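Local coordinates for biofilm-associated surface protein (Staphylococcus aureus, PDB 7C7U) that probably promotes biofilm formation as a cell wall-anchored surface protein, its calcium-binding region apparently modulating a switch to functional amyloid, at residues R353-Y367 with T379-K392. Numbering follows the deposited sequence.
With CA (calcium ion), chain D; CA (calcium ion), chain E.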
loop_
_atom_site.group_PDB
_atom_site.type_symbol
_atom_site.label_atom_id
_atom_site.label_comp_id
_atom_site.label_asym_id
_atom_site.label_seq_id
_atom_site.Cartn_x
_atom_site.Cartn_y
_atom_site.Cartn_z
ATOM N N ARG A 353 -3.732 17.603 -6.825
ATOM C CA ARG A 353 -2.969 16.775 -5.892
ATOM C C ARG A 353 -2.536 17.555 -4.653
ATOM O O ARG A 353 -2.426 16.987 -3.556
ATOM C CB ARG A 353 -1.759 16.220 -6.637
ATOM C CG ARG A 353 -2.153 15.384 -7.853
ATOM C CD ARG A 353 -0.957 14.757 -8.535
ATOM N NE ARG A 353 0.040 14.238 -7.619
ATOM C CZ ARG A 353 1.279 14.706 -7.516
ATOM N NH1 ARG A 353 1.685 15.716 -8.267
ATOM N NH2 ARG A 353 2.124 14.145 -6.670
ATOM N N GLU A 354 -2.292 18.854 -4.818
ATOM C CA GLU A 354 -1.957 19.743 -3.716
ATOM C C GLU A 354 -3.080 19.864 -2.698
ATOM O O GLU A 354 -2.842 20.356 -1.585
ATOM C CB GLU A 354 -1.627 21.142 -4.281
ATOM C CG GLU A 354 -0.298 21.222 -5.019
ATOM C CD GLU A 354 -0.352 20.728 -6.465
ATOM O OE1 GLU A 354 -1.431 20.254 -6.920
ATOM O OE2 GLU A 354 0.699 20.835 -7.152
ATOM N N THR A 355 -4.306 19.474 -3.053
ATOM C CA THR A 355 -5.426 19.577 -2.128
ATOM C C THR A 355 -5.729 18.274 -1.385
ATOM O O THR A 355 -6.721 18.221 -0.658
ATOM C CB THR A 355 -6.693 20.044 -2.842
ATOM O OG1 THR A 355 -7.121 19.050 -3.779
ATOM C CG2 THR A 355 -6.444 21.383 -3.576
ATOM N N THR A 356 -4.941 17.222 -1.567
ATOM C CA THR A 356 -5.199 15.988 -0.831
ATOM C C THR A 356 -4.154 15.790 0.266
ATOM O O THR A 356 -3.089 16.414 0.264
ATOM C CB THR A 356 -5.253 14.765 -1.767
ATOM O OG1 THR A 356 -5.880 13.679 -1.077
ATOM C CG2 THR A 356 -3.864 14.305 -2.210
ATOM N N LYS A 357 -4.497 14.953 1.249
ATOM C CA LYS A 357 -3.560 14.611 2.312
ATOM C C LYS A 357 -2.629 13.489 1.865
ATOM O O LYS A 357 -3.045 12.548 1.185
ATOM C CB LYS A 357 -4.315 14.202 3.583
ATOM C CG LYS A 357 -5.100 15.320 4.270
ATOM C CD LYS A 357 -5.639 14.842 5.630
ATOM C CE LYS A 357 -6.620 15.844 6.242
ATOM N NZ LYS A 357 -8.033 15.541 5.857
ATOM N N GLN A 358 -1.348 13.600 2.226
ATOM C CA GLN A 358 -0.407 12.515 1.962
ATOM C C GLN A 358 -0.465 11.425 3.041
ATOM O O GLN A 358 -0.122 10.270 2.772
ATOM C CB GLN A 358 1.015 13.061 1.873
ATOM C CG GLN A 358 2.031 12.055 1.316
ATOM C CD GLN A 358 3.442 12.600 1.331
ATOM O OE1 GLN A 358 3.733 13.536 2.070
ATOM N NE2 GLN A 358 4.333 12.004 0.539
ATOM N N LYS A 359 -0.841 11.758 4.271
ATOM C CA LYS A 359 -1.037 10.679 5.235
ATOM C C LYS A 359 -2.050 11.104 6.275
ATOM O O LYS A 359 -2.368 12.291 6.424
ATOM C CB LYS A 359 0.273 10.227 5.899
ATOM C CG LYS A 359 1.028 11.279 6.675
ATOM C CD LYS A 359 2.265 10.672 7.323
ATOM C CE LYS A 359 2.303 10.952 8.831
ATOM N NZ LYS A 359 1.585 9.924 9.681
ATOM N N GLU A 360 -2.574 10.107 6.987
ATOM C CA GLU A 360 -3.437 10.373 8.123
ATOM C C GLU A 360 -3.467 9.140 9.016
ATOM O O GLU A 360 -3.692 8.025 8.538
ATOM C CB GLU A 360 -4.861 10.749 7.690
ATOM C CG GLU A 360 -5.597 11.507 8.802
ATOM C CD GLU A 360 -6.978 12.019 8.405
ATOM O OE1 GLU A 360 -7.379 11.870 7.234
ATOM O OE2 GLU A 360 -7.672 12.568 9.281
ATOM N N ASP A 361 -3.257 9.353 10.302
ATOM C CA ASP A 361 -3.337 8.296 11.310
ATOM C C ASP A 361 -4.673 8.348 12.032
ATOM O O ASP A 361 -5.139 9.428 12.411
ATOM C CB ASP A 361 -2.220 8.447 12.337
ATOM C CG ASP A 361 -0.868 8.167 11.754
ATOM O OD1 ASP A 361 -0.774 7.264 10.892
ATOM O OD2 ASP A 361 0.095 8.855 12.139
ATOM N N PHE A 362 -5.272 7.172 12.258
ATOM C CA PHE A 362 -6.459 7.056 13.088
ATOM C C PHE A 362 -6.169 6.096 14.233
ATOM O O PHE A 362 -5.498 5.083 14.040
ATOM C CB PHE A 362 -7.671 6.583 12.293
ATOM C CG PHE A 362 -7.926 7.413 11.046
ATOM C CD1 PHE A 362 -7.264 7.129 9.871
ATOM C CD2 PHE A 362 -8.786 8.490 11.086
ATOM C CE1 PHE A 362 -7.465 7.905 8.719
ATOM C CE2 PHE A 362 -8.999 9.265 9.942
ATOM C CZ PHE A 362 -8.338 8.964 8.766
ATOM N N THR A 363 -6.650 6.432 15.419
ATOM C CA THR A 363 -6.332 5.648 16.606
ATOM C C THR A 363 -7.597 5.083 17.220
ATOM O O THR A 363 -8.688 5.627 17.040
ATOM C CB THR A 363 -5.549 6.483 17.624
ATOM O OG1 THR A 363 -6.231 7.707 17.860
ATOM C CG2 THR A 363 -4.151 6.787 17.088
ATOM N N PHE A 364 -7.434 3.942 17.911
ATOM C CA PHE A 364 -8.530 3.175 18.484
ATOM C C PHE A 364 -8.076 2.607 19.824
ATOM O O PHE A 364 -6.872 2.517 20.095
ATOM C CB PHE A 364 -8.961 2.022 17.580
ATOM C CG PHE A 364 -9.109 2.424 16.148
ATOM C CD1 PHE A 364 -7.996 2.513 15.326
ATOM C CD2 PHE A 364 -10.347 2.776 15.652
ATOM C CE1 PHE A 364 -8.131 2.923 13.994
ATOM C CE2 PHE A 364 -10.482 3.188 14.329
ATOM C CZ PHE A 364 -9.372 3.257 13.513
ATOM N N ALA A 365 -9.055 2.242 20.650
ATOM C CA ALA A 365 -8.789 1.584 21.939
ATOM C C ALA A 365 -9.913 0.609 22.270
ATOM O O ALA A 365 -11.065 0.790 21.850
ATOM C CB ALA A 365 -8.611 2.599 23.088
ATOM N N GLY A 366 -9.569 -0.415 23.058
ATOM C CA GLY A 366 -10.538 -1.383 23.539
ATOM C C GLY A 366 -10.087 -1.888 24.899
ATOM O O GLY A 366 -8.892 -1.913 25.194
ATOM N N TYR A 367 -11.046 -2.241 25.741
ATOM C CA TYR A 367 -10.735 -2.704 27.099
ATOM C C TYR A 367 -11.981 -3.326 27.707
ATOM O O TYR A 367 -13.108 -3.044 27.289
ATOM C CB TYR A 367 -10.200 -1.564 28.001
ATOM C CG TYR A 367 -11.115 -0.358 28.119
ATOM C CD1 TYR A 367 -11.122 0.647 27.131
ATOM C CD2 TYR A 367 -11.962 -0.207 29.205
ATOM C CE1 TYR A 367 -11.955 1.746 27.247
ATOM C CE2 TYR A 367 -12.803 0.885 29.323
ATOM C CZ TYR A 367 -12.785 1.864 28.341
ATOM O OH TYR A 367 -13.630 2.941 28.456
ATOM N N THR A 379 -6.158 -5.440 30.078
ATOM C CA THR A 379 -7.011 -5.692 28.929
ATOM C C THR A 379 -7.168 -4.460 28.037
ATOM O O THR A 379 -7.948 -4.502 27.088
ATOM C CB THR A 379 -8.394 -6.205 29.349
ATOM O OG1 THR A 379 -9.103 -5.176 30.049
ATOM C CG2 THR A 379 -8.279 -7.468 30.253
ATOM N N LEU A 380 -6.430 -3.386 28.298
ATOM C CA LEU A 380 -6.522 -2.168 27.485
ATOM C C LEU A 380 -5.545 -2.283 26.323
ATOM O O LEU A 380 -4.326 -2.400 26.534
ATOM C CB LEU A 380 -6.216 -0.920 28.315
ATOM C CG LEU A 380 -6.007 0.390 27.529
ATOM C CD1 LEU A 380 -7.236 0.725 26.737
ATOM C CD2 LEU A 380 -5.615 1.552 28.439
ATOM N N GLY A 381 -6.077 -2.234 25.105
ATOM C CA GLY A 381 -5.257 -2.287 23.910
ATOM C C GLY A 381 -5.578 -1.109 23.005
ATOM O O GLY A 381 -6.732 -0.733 22.837
ATOM N N THR A 382 -4.552 -0.527 22.453
ATOM C CA THR A 382 -4.760 0.558 21.509
ATOM C C THR A 382 -4.337 0.071 20.144
ATOM O O THR A 382 -3.747 -0.997 20.008
ATOM C CB THR A 382 -3.966 1.805 21.895
ATOM O OG1 THR A 382 -2.569 1.473 21.980
ATOM C CG2 THR A 382 -4.459 2.374 23.234
ATOM N N SER A 383 -4.657 0.869 19.120
ATOM C CA SER A 383 -4.215 0.540 17.768
ATOM C C SER A 383 -4.173 1.830 16.969
ATOM O O SER A 383 -4.797 2.835 17.345
ATOM C CB SER A 383 -5.122 -0.487 17.082
ATOM O OG SER A 383 -6.485 -0.110 17.164
ATOM N N THR A 384 -3.426 1.775 15.866
ATOM C CA THR A 384 -3.264 2.875 14.919
ATOM C C THR A 384 -3.499 2.346 13.508
ATOM O O THR A 384 -2.879 1.359 13.112
ATOM C CB THR A 384 -1.854 3.491 14.996
ATOM O OG1 THR A 384 -1.670 4.184 16.233
ATOM C CG2 THR A 384 -1.654 4.535 13.869
ATOM N N LEU A 385 -4.378 3.013 12.750
ATOM C CA LEU A 385 -4.513 2.772 11.302
ATOM C C LEU A 385 -3.780 3.897 10.576
ATOM O O LEU A 385 -4.183 5.061 10.659
ATOM C CB LEU A 385 -5.983 2.690 10.883
ATOM C CG LEU A 385 -6.253 2.655 9.343
ATOM C CD1 LEU A 385 -5.864 1.301 8.796
ATOM C CD2 LEU A 385 -7.699 2.971 9.080
ATOM N N ALA A 386 -2.654 3.560 9.935
ATOM C CA ALA A 386 -1.768 4.521 9.275
ATOM C C ALA A 386 -2.079 4.500 7.774
ATOM O O ALA A 386 -1.544 3.687 7.022
ATOM C CB ALA A 386 -0.306 4.177 9.538
ATOM N N LEU A 387 -3.002 5.354 7.359
ATOM C CA LEU A 387 -3.323 5.508 5.945
ATOM C C LEU A 387 -2.328 6.444 5.273
ATOM O O LEU A 387 -1.925 7.466 5.844
ATOM C CB LEU A 387 -4.741 6.045 5.778
ATOM C CG LEU A 387 -5.846 5.134 6.276
ATOM C CD1 LEU A 387 -7.218 5.677 5.901
ATOM C CD2 LEU A 387 -5.633 3.708 5.742
ATOM N N GLN A 388 -1.959 6.110 4.037
ATOM C CA GLN A 388 -0.935 6.855 3.323
ATOM C C GLN A 388 -1.272 6.924 1.837
ATOM O O GLN A 388 -1.781 5.958 1.266
ATOM C CB GLN A 388 0.418 6.185 3.544
ATOM C CG GLN A 388 1.611 7.026 3.269
ATOM C CD GLN A 388 2.866 6.409 3.849
ATOM O OE1 GLN A 388 3.042 6.361 5.068
ATOM N NE2 GLN A 388 3.725 5.889 2.979
ATOM N N ASP A 389 -1.018 8.087 1.225
ATOM C CA ASP A 389 -1.128 8.284 -0.236
ATOM C C ASP A 389 0.202 8.905 -0.628
ATOM O O ASP A 389 0.296 10.121 -0.819
ATOM C CB ASP A 389 -2.329 9.166 -0.584
ATOM C CG ASP A 389 -2.538 9.345 -2.114
ATOM O OD1 ASP A 389 -1.786 8.773 -2.906
ATOM O OD2 ASP A 389 -3.481 10.061 -2.480
ATOM N N TYR A 390 1.233 8.061 -0.702
ATOM C CA TYR A 390 2.598 8.562 -0.783
ATOM C C TYR A 390 2.763 9.565 -1.923
ATOM O O TYR A 390 3.431 10.596 -1.762
ATOM C CB TYR A 390 3.566 7.392 -0.945
ATOM C CG TYR A 390 5.022 7.814 -0.942
ATOM C CD1 TYR A 390 5.608 8.400 -2.067
ATOM C CD2 TYR A 390 5.807 7.642 0.196
ATOM C CE1 TYR A 390 6.937 8.794 -2.055
ATOM C CE2 TYR A 390 7.135 8.034 0.217
ATOM C CZ TYR A 390 7.695 8.607 -0.910
ATOM O OH TYR A 390 9.015 8.995 -0.886
ATOM N N ASP A 391 2.124 9.305 -3.063
ATOM C CA ASP A 391 2.287 10.142 -4.244
ATOM C C ASP A 391 1.121 11.097 -4.481
ATOM O O ASP A 391 1.049 11.713 -5.553
ATOM C CB ASP A 391 2.497 9.253 -5.469
ATOM C CG ASP A 391 1.405 8.211 -5.638
ATOM O OD1 ASP A 391 0.290 8.409 -5.120
ATOM O OD2 ASP A 391 1.651 7.199 -6.329
ATOM N N LYS A 392 0.205 11.225 -3.525
ATOM C CA LYS A 392 -0.909 12.173 -3.607
ATOM C C LYS A 392 -1.653 12.076 -4.948
ATOM O O LYS A 392 -1.955 13.083 -5.590
ATOM C CB LYS A 392 -0.407 13.608 -3.365
ATOM C CG LYS A 392 0.474 13.773 -2.092
ATOM C CD LYS A 392 0.947 15.217 -1.862
ATOM C CE LYS A 392 -0.067 16.152 -1.207
ATOM N NZ LYS A 392 -1.274 15.492 -0.690
HETATM CA CA CA D . -1.350 6.873 -4.185
HETATM CA CA CA E . 0.084 5.932 -7.868
HETATM O O HOH W 1 -5.018 11.225 -0.669
HETATM O O HOH W 2 -0.307 7.361 8.257
HETATM O O HOH W 3 2.248 7.028 8.016
HETATM O O HOH W 4 0.500 5.702 -2.844
#
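F362 and F364 lie against L385 and L387 on one face of an antiparallel beta hairpin, strands 359-369 and 381-388, whose second strand runs straight into a calcium-binding loop. CE1 of F362 meets CD1 of L387 at 3.6 Å, the leucine methyl approaching the ring obliquely, whereas CB of L385 sits at the edge of the F364 ring. On this face F364 and L385 pack on strands 210-220 and 228-237. The other face is polar near the loop: K359 NZ bridges D361 OD2 at 3.1 Å within its own strand, and a water lies between D361 OD1 and L387 O, within hydrogen-bonding distance of each.

Beyond the paired strands, residues 353-358 fold over the turn from D389 to K392. The extended Q358 side chain, its CG turned away from the backbone N (chi1 -168°), places NE2 above one face of the Y390 ring while donating to Y390 O on a lone pair at 2.8 Å. D389 OD1 and D391 OD1 bind one calcium, completed by D393, L395, E400 and a water; D391 OD2 binds the second. R353 turns the edge of its guanidinium to the same turn, NH2 donating to D391 O at 2.9 Å, with the oxygen in the guanidinium plane but the nitrogen above the carbonyl plane.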